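Local structure of serine-threonine phosphatase 2C (Toxoplasma gondii, 2I44) at residues Ala277-Ala281 against Ala294-Met298; Ala120-Val125 against Phe233-Lys239; His154-Ser158 against Tyr229-Phe233. The protein probably removes phosphate groups from serine and threonine residues of proteins, as a member of the metal-dependent PP2C family, here with calcium bound. All coordinates share one frame; numbering follows the deposited sequence.

Contact 1: residues Ala277-Ala281 against Ala294-Met298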
loop_
_atom_site.group_PDB
_atom_site.type_symbol
_atom_site.label_atom_id
_atom_site.label_comp_id
_atom_site.label_asym_id
_atom_site.label_seq_id
_atom_site.Cartn_x
_atom_site.Cartn_y
_atom_site.Cartn_z
ATOM N N ALA A 277 15.314 -4.666 5.953
ATOM C CA ALA A 277 14.466 -3.606 6.480
ATOM C C ALA A 277 14.091 -3.881 7.935
ATOM O O ALA A 277 14.193 -3.004 8.787
ATOM C CB ALA A 277 13.205 -3.466 5.627
ATOM N N VAL A 278 13.667 -5.102 8.221
ATOM C CA VAL A 278 13.279 -5.450 9.579
ATOM C C VAL A 278 14.450 -5.265 10.545
ATOM O O VAL A 278 14.289 -4.691 11.622
ATOM C CB VAL A 278 12.773 -6.898 9.652
ATOM C CG1 VAL A 278 12.574 -7.310 11.097
ATOM C CG2 VAL A 278 11.466 -7.018 8.887
ATOM N N GLU A 279 15.624 -5.743 10.151
ATOM C CA GLU A 279 16.817 -5.620 10.980
ATOM C C GLU A 279 17.108 -4.155 11.302
ATOM O O GLU A 279 17.291 -3.799 12.467
ATOM C CB GLU A 279 18.022 -6.236 10.270
ATOM C CG GLU A 279 19.346 -5.957 10.968
ATOM C CD GLU A 279 20.503 -6.737 10.369
ATOM O OE1 GLU A 279 20.612 -7.950 10.649
ATOM O OE2 GLU A 279 21.295 -6.140 9.612
ATOM N N ILE A 280 17.146 -3.314 10.267
ATOM C CA ILE A 280 17.406 -1.890 10.442
ATOM C C ILE A 280 16.366 -1.263 11.367
ATOM O O ILE A 280 16.707 -0.502 12.272
ATOM C CB ILE A 280 17.384 -1.149 9.087
ATOM C CG1 ILE A 280 18.542 -1.634 8.209
ATOM C CG2 ILE A 280 17.489 0.362 9.304
ATOM C CD1 ILE A 280 18.553 -1.026 6.825
ATOM N N ALA A 281 15.098 -1.590 11.134
ATOM C CA ALA A 281 14.003 -1.068 11.940
ATOM C C ALA A 281 14.074 -1.591 13.380
ATOM O O ALA A 281 13.867 -0.837 14.323
ATOM C CB ALA A 281 12.663 -1.447 11.312
ATOM N N ALA A 294 15.269 5.749 10.030
ATOM C CA ALA A 294 16.454 4.923 9.845
ATOM C C ALA A 294 16.358 4.210 8.496
ATOM O O ALA A 294 17.324 4.175 7.737
ATOM C CB ALA A 294 16.575 3.910 10.977
ATOM N N LEU A 295 15.188 3.654 8.197
ATOM C CA LEU A 295 14.981 2.954 6.932
ATOM C C LEU A 295 15.190 3.869 5.730
ATOM O O LEU A 295 15.792 3.468 4.738
ATOM C CB LEU A 295 13.570 2.357 6.875
ATOM C CG LEU A 295 13.330 1.091 7.695
ATOM C CD1 LEU A 295 11.856 0.729 7.692
ATOM C CD2 LEU A 295 14.160 -0.038 7.115
ATOM N N VAL A 296 14.693 5.099 5.814
ATOM C CA VAL A 296 14.841 6.029 4.701
ATOM C C VAL A 296 16.279 6.539 4.550
ATOM O O VAL A 296 16.838 6.513 3.451
ATOM C CB VAL A 296 13.878 7.240 4.839
ATOM C CG1 VAL A 296 14.162 8.271 3.747
ATOM C CG2 VAL A 296 12.427 6.764 4.750
ATOM N N GLU A 297 16.882 6.987 5.646
ATOM C CA GLU A 297 18.245 7.511 5.576
ATOM C C GLU A 297 19.267 6.447 5.159
ATOM O O GLU A 297 20.185 6.739 4.395
ATOM C CB GLU A 297 18.629 8.159 6.913
ATOM C CG GLU A 297 17.615 9.215 7.355
ATOM C CD GLU A 297 18.131 10.142 8.443
ATOM O OE1 GLU A 297 18.774 9.648 9.393
ATOM O OE2 GLU A 297 17.880 11.367 8.353
HETATM N N MSE A 298 19.091 5.219 5.648
HETATM C CA MSE A 298 19.981 4.110 5.308
HETATM C C MSE A 298 19.897 3.823 3.807
HETATM O O MSE A 298 20.909 3.562 3.158
HETATM C CB MSE A 298 19.579 2.843 6.071
HETATM C CG MSE A 298 19.810 2.879 7.575
HETATM SE SE MSE A 298 21.634 2.563 8.054
HETATM C CE MSE A 298 21.535 0.670 8.395
#
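Ile-280 and Leu-295 meet with no ring between them, and no face or edge of a flat side chain takes part. A flat group that is touched is the backbone carbonyl of Ala-277: its O lies 3.4 Å from Leu-295 CD2. That oxygen already accepts the helical bond from Ala-281 N, so the methyl group rests against a carbonyl that is in use. Leu-295 CD2 also reaches Ala-277 CB at 3.9 Å. Leu-295 CD1 lies more loosely against Ala-281 CB, at 4.3 Å. Leu-295 therefore spreads its two methyls along one turn of the facing helix. Ile-280 sits beside this fork and its side chain crosses that of Leu-295 obliquely, with CB 3.9 Å from Leu-295 CD2.

The two segments belong to helix 274-286 and helix 291-305. These are consecutive helices joined by a short turn, and they form part of the outer helical layer of the PP2C beta sandwich. Their local axes come within 9.7 Å and run at 116° to each other. Beneath them, Ala-277, Ala-281 and Leu-295 all touch Ile-262 of strand 258-264, and Leu-295 also reaches Ala-315 and Thr-317 of strand 313-320.

Ile-280 has its CG2 anti to the backbone N and CG1 beside it (chi1 -65°). CG2 packs between Leu-295 CD2 and Ala-294 CB, 4.0 Å from the latter. The CG1-CD1 arm meets the selenomethionine at position 298 tip to tip, with Ile-280 CD1 3.8 Å from Met-298 CE. The bent chain of the exposed Met-298 brings its CE beside both CG1 and CD1 of Ile-280.

Contact 2: residues Ala120-Val125 against Phe233-Lys239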
loop_
_atom_site.group_PDB
_atom_site.type_symbol
_atom_site.label_atom_id
_atom_site.label_comp_id
_atom_site.label_asym_id
_atom_site.label_seq_id
_atom_site.Cartn_x
_atom_site.Cartn_y
_atom_site.Cartn_z
ATOM N N ALA A 120 -13.246 3.143 -3.300
ATOM C CA ALA A 120 -12.328 4.270 -3.284
ATOM C C ALA A 120 -11.829 4.527 -4.698
ATOM O O ALA A 120 -11.601 5.672 -5.082
ATOM C CB ALA A 120 -11.162 3.990 -2.359
ATOM N N ASP A 121 -11.662 3.472 -5.488
ATOM C CA ASP A 121 -11.179 3.684 -6.845
ATOM C C ASP A 121 -12.253 4.280 -7.741
ATOM O O ASP A 121 -11.957 5.117 -8.589
ATOM C CB ASP A 121 -10.647 2.397 -7.477
ATOM C CG ASP A 121 -9.880 2.671 -8.764
ATOM O OD1 ASP A 121 -8.953 3.513 -8.728
ATOM O OD2 ASP A 121 -10.202 2.062 -9.806
ATOM N N ASN A 122 -13.499 3.851 -7.562
ATOM C CA ASN A 122 -14.580 4.395 -8.381
ATOM C C ASN A 122 -14.667 5.894 -8.143
ATOM O O ASN A 122 -14.773 6.675 -9.084
ATOM C CB ASN A 122 -15.926 3.738 -8.040
ATOM C CG ASN A 122 -15.989 2.290 -8.466
ATOM O OD1 ASN A 122 -15.267 1.865 -9.371
ATOM N ND2 ASN A 122 -16.867 1.523 -7.827
ATOM N N GLU A 123 -14.595 6.297 -6.880
ATOM C CA GLU A 123 -14.680 7.708 -6.540
ATOM C C GLU A 123 -13.479 8.479 -7.086
ATOM O O GLU A 123 -13.622 9.590 -7.599
ATOM C CB GLU A 123 -14.759 7.885 -5.025
ATOM C CG GLU A 123 -15.229 9.270 -4.615
ATOM C CD GLU A 123 -15.105 9.508 -3.126
ATOM O OE1 GLU A 123 -15.170 8.518 -2.361
ATOM O OE2 GLU A 123 -14.954 10.681 -2.722
ATOM N N LEU A 124 -12.296 7.888 -6.972
ATOM C CA LEU A 124 -11.087 8.532 -7.477
ATOM C C LEU A 124 -11.169 8.718 -9.001
ATOM O O LEU A 124 -10.905 9.806 -9.519
ATOM C CB LEU A 124 -9.849 7.699 -7.123
ATOM C CG LEU A 124 -8.506 8.255 -7.609
ATOM C CD1 LEU A 124 -8.244 9.603 -6.951
ATOM C CD2 LEU A 124 -7.383 7.277 -7.279
ATOM N N VAL A 125 -11.536 7.653 -9.708
ATOM C CA VAL A 125 -11.637 7.693 -11.164
ATOM C C VAL A 125 -12.633 8.745 -11.654
ATOM O O VAL A 125 -12.415 9.379 -12.687
ATOM C CB VAL A 125 -12.018 6.297 -11.740
ATOM C CG1 VAL A 125 -12.288 6.400 -13.236
ATOM C CG2 VAL A 125 -10.871 5.298 -11.493
ATOM N N PHE A 233 -4.741 2.309 -8.197
ATOM C CA PHE A 233 -5.813 3.276 -8.039
ATOM C C PHE A 233 -5.587 4.262 -9.187
ATOM O O PHE A 233 -4.447 4.543 -9.545
ATOM C CB PHE A 233 -5.678 4.046 -6.729
ATOM C CG PHE A 233 -6.228 3.332 -5.533
ATOM C CD1 PHE A 233 -7.560 2.943 -5.491
ATOM C CD2 PHE A 233 -5.425 3.104 -4.420
ATOM C CE1 PHE A 233 -8.090 2.341 -4.364
ATOM C CE2 PHE A 233 -5.946 2.499 -3.278
ATOM C CZ PHE A 233 -7.284 2.118 -3.250
ATOM N N GLY A 234 -6.659 4.786 -9.766
ATOM C CA GLY A 234 -6.489 5.746 -10.840
ATOM C C GLY A 234 -6.215 5.121 -12.194
ATOM O O GLY A 234 -6.799 4.097 -12.534
ATOM N N GLY A 235 -5.332 5.734 -12.976
ATOM C CA GLY A 235 -5.045 5.204 -14.293
ATOM C C GLY A 235 -6.321 5.170 -15.126
ATOM O O GLY A 235 -6.600 4.188 -15.817
ATOM N N LYS A 236 -7.091 6.254 -15.071
ATOM C CA LYS A 236 -8.354 6.338 -15.811
ATOM C C LYS A 236 -8.304 5.737 -17.214
ATOM O O LYS A 236 -9.086 4.846 -17.542
ATOM C CB LYS A 236 -8.832 7.795 -15.905
ATOM C CG LYS A 236 -10.155 7.969 -16.666
ATOM C CD LYS A 236 -10.700 9.397 -16.550
ATOM C CE LYS A 236 -9.857 10.421 -17.299
ATOM N NZ LYS A 236 -9.981 10.295 -18.776
ATOM N N ASP A 237 -7.377 6.207 -18.036
ATOM C CA ASP A 237 -7.281 5.717 -19.407
ATOM C C ASP A 237 -6.576 4.375 -19.614
ATOM O O ASP A 237 -6.126 4.064 -20.718
ATOM C CB ASP A 237 -6.663 6.803 -20.293
ATOM C CG ASP A 237 -7.598 8.001 -20.471
ATOM O OD1 ASP A 237 -8.627 8.056 -19.764
ATOM O OD2 ASP A 237 -7.307 8.882 -21.311
ATOM N N LEU A 238 -6.495 3.582 -18.551
ATOM C CA LEU A 238 -5.902 2.248 -18.621
ATOM C C LEU A 238 -6.842 1.248 -17.948
ATOM O O LEU A 238 -6.735 0.034 -18.148
ATOM C CB LEU A 238 -4.535 2.212 -17.926
ATOM C CG LEU A 238 -3.361 2.934 -18.596
ATOM C CD1 LEU A 238 -2.130 2.828 -17.711
ATOM C CD2 LEU A 238 -3.098 2.339 -19.981
ATOM N N LYS A 239 -7.779 1.767 -17.160
ATOM C CA LYS A 239 -8.729 0.924 -16.437
ATOM C C LYS A 239 -9.609 0.081 -17.364
ATOM O O LYS A 239 -10.221 -0.899 -16.925
ATOM C CB LYS A 239 -9.600 1.790 -15.506
ATOM C CG LYS A 239 -9.491 1.432 -14.002
ATOM C CD LYS A 239 -8.044 1.259 -13.551
ATOM C CE LYS A 239 -7.907 0.883 -12.069
ATOM N NZ LYS A 239 -7.908 2.062 -11.139
#
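Asp-121 uses its two carboxylate oxygens to hold 233-239 near both ends, Gly-234 by OD1 and Lys-239 by OD2. OD1 takes the backbone N-H of Gly-234 at 2.8 Å between Asp-121 OD1 and Gly-234 N. The bond is fairly straight (160° at the hydrogen). OD2 forms a salt bridge with Lys-239, 2.7 Å from Asp-121 OD2 to Lys-239 NZ. The ammonium comes in on the syn side, 27° out of the carboxylate plane. The aspartate reaches both partners because its CG is anti to the backbone N (chi1 -168°).

Apolar atoms pack beside these bonds. The CB of Asp-121 lies at the edge of the Phe-233 ring, in its plane, 3.7 Å from Phe-233 CD1. Ala-120 CB approaches the same ring obliquely, 4.0 Å from Phe-233 CE1. Leu-124 comes across at about a right angle, with its CD2 3.7 Å from Phe-233 CB and close to Gly-234 N.

Further bonds position the ammonium. Lys-239 NZ also donates to Gly-234 O, at 2.7 Å, and to the carbonyl of Ala-232. The lysine therefore clasps the backbone that Asp-121 binds. Asn-245 ND2 is an added donor to Asp-121 OD2. The buried carboxylate, with these donors and a cation around it, is probably stabilised in its charged form. Farther along, Lys-236 bridges to Asp-237 and to Asp-134, while its aliphatic part lies near Val-125.

The contact seats the long helix 98-130 on one beta sheet of the PP2C sandwich. Strand 233-234 pairs antiparallel with strand 137-146, and the Phe-233 ring lies nearly parallel to that of Tyr-117 on the long helix. Helix 66-80 packs alongside, touching Ala-120, Leu-124 and Phe-233.

Contact 3: residues His154-Ser158 against Tyr229-Phe233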
loop_
_atom_site.group_PDB
_atom_site.type_symbol
_atom_site.label_atom_id
_atom_site.label_comp_id
_atom_site.label_asym_id
_atom_site.label_seq_id
_atom_site.Cartn_x
_atom_site.Cartn_y
_atom_site.Cartn_z
ATOM N N HIS A 154 -3.530 -4.776 -1.110
ATOM C CA HIS A 154 -2.609 -4.011 -1.939
ATOM C C HIS A 154 -2.912 -4.041 -3.424
ATOM O O HIS A 154 -3.608 -4.919 -3.931
ATOM C CB HIS A 154 -1.148 -4.448 -1.713
ATOM C CG HIS A 154 -0.676 -5.528 -2.638
ATOM N ND1 HIS A 154 -1.051 -6.846 -2.500
ATOM C CD2 HIS A 154 0.169 -5.487 -3.696
ATOM C CE1 HIS A 154 -0.454 -7.572 -3.428
ATOM N NE2 HIS A 154 0.292 -6.772 -4.167
ATOM N N LEU A 155 -2.368 -3.044 -4.105
ATOM C CA LEU A 155 -2.490 -2.887 -5.542
ATOM C C LEU A 155 -1.152 -2.321 -5.988
ATOM O O LEU A 155 -0.714 -1.292 -5.474
ATOM C CB LEU A 155 -3.585 -1.877 -5.901
ATOM C CG LEU A 155 -5.062 -2.212 -5.675
ATOM C CD1 LEU A 155 -5.904 -0.999 -6.052
ATOM C CD2 LEU A 155 -5.470 -3.419 -6.519
ATOM N N GLY A 156 -0.487 -2.987 -6.922
ATOM C CA GLY A 156 0.770 -2.443 -7.403
ATOM C C GLY A 156 2.041 -3.091 -6.903
ATOM O O GLY A 156 2.059 -4.280 -6.607
ATOM N N ASP A 157 3.106 -2.303 -6.797
ATOM C CA ASP A 157 4.377 -2.850 -6.366
ATOM C C ASP A 157 4.968 -2.263 -5.099
ATOM O O ASP A 157 6.176 -2.311 -4.904
ATOM C CB ASP A 157 5.401 -2.774 -7.498
ATOM C CG ASP A 157 5.538 -1.383 -8.054
ATOM O OD1 ASP A 157 5.121 -0.422 -7.374
ATOM O OD2 ASP A 157 6.078 -1.251 -9.162
ATOM N N SER A 158 4.127 -1.681 -4.250
ATOM C CA SER A 158 4.598 -1.201 -2.953
ATOM C C SER A 158 4.456 -2.480 -2.124
ATOM O O SER A 158 3.677 -3.367 -2.490
ATOM C CB SER A 158 3.693 -0.104 -2.391
ATOM O OG SER A 158 3.891 1.115 -3.078
ATOM N N TYR A 229 3.242 -1.723 -13.344
ATOM C CA TYR A 229 2.482 -2.579 -12.443
ATOM C C TYR A 229 1.081 -2.680 -13.049
ATOM O O TYR A 229 0.595 -1.734 -13.682
ATOM C CB TYR A 229 2.473 -2.051 -10.998
ATOM C CG TYR A 229 2.216 -0.581 -10.807
ATOM C CD1 TYR A 229 0.926 -0.100 -10.602
ATOM C CD2 TYR A 229 3.270 0.331 -10.784
ATOM C CE1 TYR A 229 0.694 1.258 -10.372
ATOM C CE2 TYR A 229 3.046 1.685 -10.558
ATOM C CZ TYR A 229 1.756 2.139 -10.351
ATOM O OH TYR A 229 1.520 3.468 -10.113
ATOM N N SER A 230 0.444 -3.831 -12.867
ATOM C CA SER A 230 -0.865 -4.104 -13.464
ATOM C C SER A 230 -2.146 -3.849 -12.662
ATOM O O SER A 230 -3.251 -4.111 -13.153
ATOM C CB SER A 230 -0.861 -5.543 -13.966
ATOM O OG SER A 230 -0.216 -6.372 -13.024
ATOM N N ARG A 231 -2.004 -3.372 -11.430
ATOM C CA ARG A 231 -3.160 -3.060 -10.594
ATOM C C ARG A 231 -2.848 -1.758 -9.877
ATOM O O ARG A 231 -1.709 -1.530 -9.466
ATOM C CB ARG A 231 -3.436 -4.189 -9.590
ATOM C CG ARG A 231 -3.665 -5.539 -10.255
ATOM C CD ARG A 231 -4.348 -6.522 -9.325
ATOM N NE ARG A 231 -4.295 -7.888 -9.836
ATOM C CZ ARG A 231 -4.858 -8.932 -9.235
ATOM N NH1 ARG A 231 -5.528 -8.761 -8.099
ATOM N NH2 ARG A 231 -4.729 -10.150 -9.756
ATOM N N ALA A 232 -3.850 -0.897 -9.743
ATOM C CA ALA A 232 -3.629 0.386 -9.100
ATOM C C ALA A 232 -4.874 1.244 -8.978
ATOM O O ALA A 232 -5.927 0.946 -9.558
ATOM C CB ALA A 232 -2.576 1.159 -9.881
ATOM N N PHE A 233 -4.741 2.309 -8.197
ATOM C CA PHE A 233 -5.813 3.276 -8.039
ATOM C C PHE A 233 -5.587 4.262 -9.187
ATOM O O PHE A 233 -4.447 4.543 -9.545
ATOM C CB PHE A 233 -5.678 4.046 -6.729
ATOM C CG PHE A 233 -6.228 3.332 -5.533
ATOM C CD1 PHE A 233 -7.560 2.943 -5.491
ATOM C CD2 PHE A 233 -5.425 3.104 -4.420
ATOM C CE1 PHE A 233 -8.090 2.341 -4.364
ATOM C CE2 PHE A 233 -5.946 2.499 -3.278
ATOM C CZ PHE A 233 -7.284 2.118 -3.250
#
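Leu-155 places its CG anti to its own carbonyl carbon (chi1 -70°), and the extended chi2 then splits the methyls, CD1 to Phe-233 and CD2 to Arg-231. Asp-157 and Tyr-229 both hold CG between the backbone N and the carbonyl carbon, which brings the carboxylate and the ring together. These residues lie at the end of strand 149-155 and in the loop before strand 233-234. Both belong to the PP2C beta sandwich, near the metal site at one end of its sheets.

Leu-155 CD1 makes a CH-pi contact with Phe-233. It sits 4.2 Å above the ring centroid, only 3° off the normal. Its CD2 packs on Arg-231 CB at 3.8 Å, the two side chains crossing at about a right angle. The arginine then leads away from Leu-155, extended from CG to NE, to a salt bridge with Glu-186.

Gly-156 passes beside the Tyr-229 ring, with Gly-156 CA 4.0 Å from Tyr-229 CD1. Its backbone angles are ones only glycine takes easily, since a CB would press on the carbonyl O of Leu-155. Its N-H is taken by His-179 ND1. At the edge of the tyrosine ring, in its plane, lies Ala-232 CB of the same loop.

Asp-157 is about 4 Å from Asp-266, side chain to side chain, and about 6 Å from a bound calcium ion. Asp-266 is a ligand in the calcium site that also includes Asp-60 and Asp-311. Asp-157 OD2 pairs with Lys-180, which may partly balance the acidic cluster. The carboxylate and tyrosine ring planes are 59° apart, and Asp-157 OD2 approaches the ring obliquely, 3.6 Å from Tyr-229 CD2.

How the contacts relate
From the N terminus, the first segment met is 120-125, on helix 98-130, which opens contact 2. The chain then runs through strands 137-146 and 149-155 to 154-158, where contact 3 opens. Contact 3 closes at 229-233, and contact 2 closes with 233-239, which begins at the last residue of contact 3. Contact 3 is thus nested inside contact 2. They share Phe-233 and touch. Together they tie the long helix, one sheet and the loop near the metal site. Contact 1 follows in series, closing the short loop between helices 274-286 and 291-305 across the chain's centre from contact 2, against the other sheet.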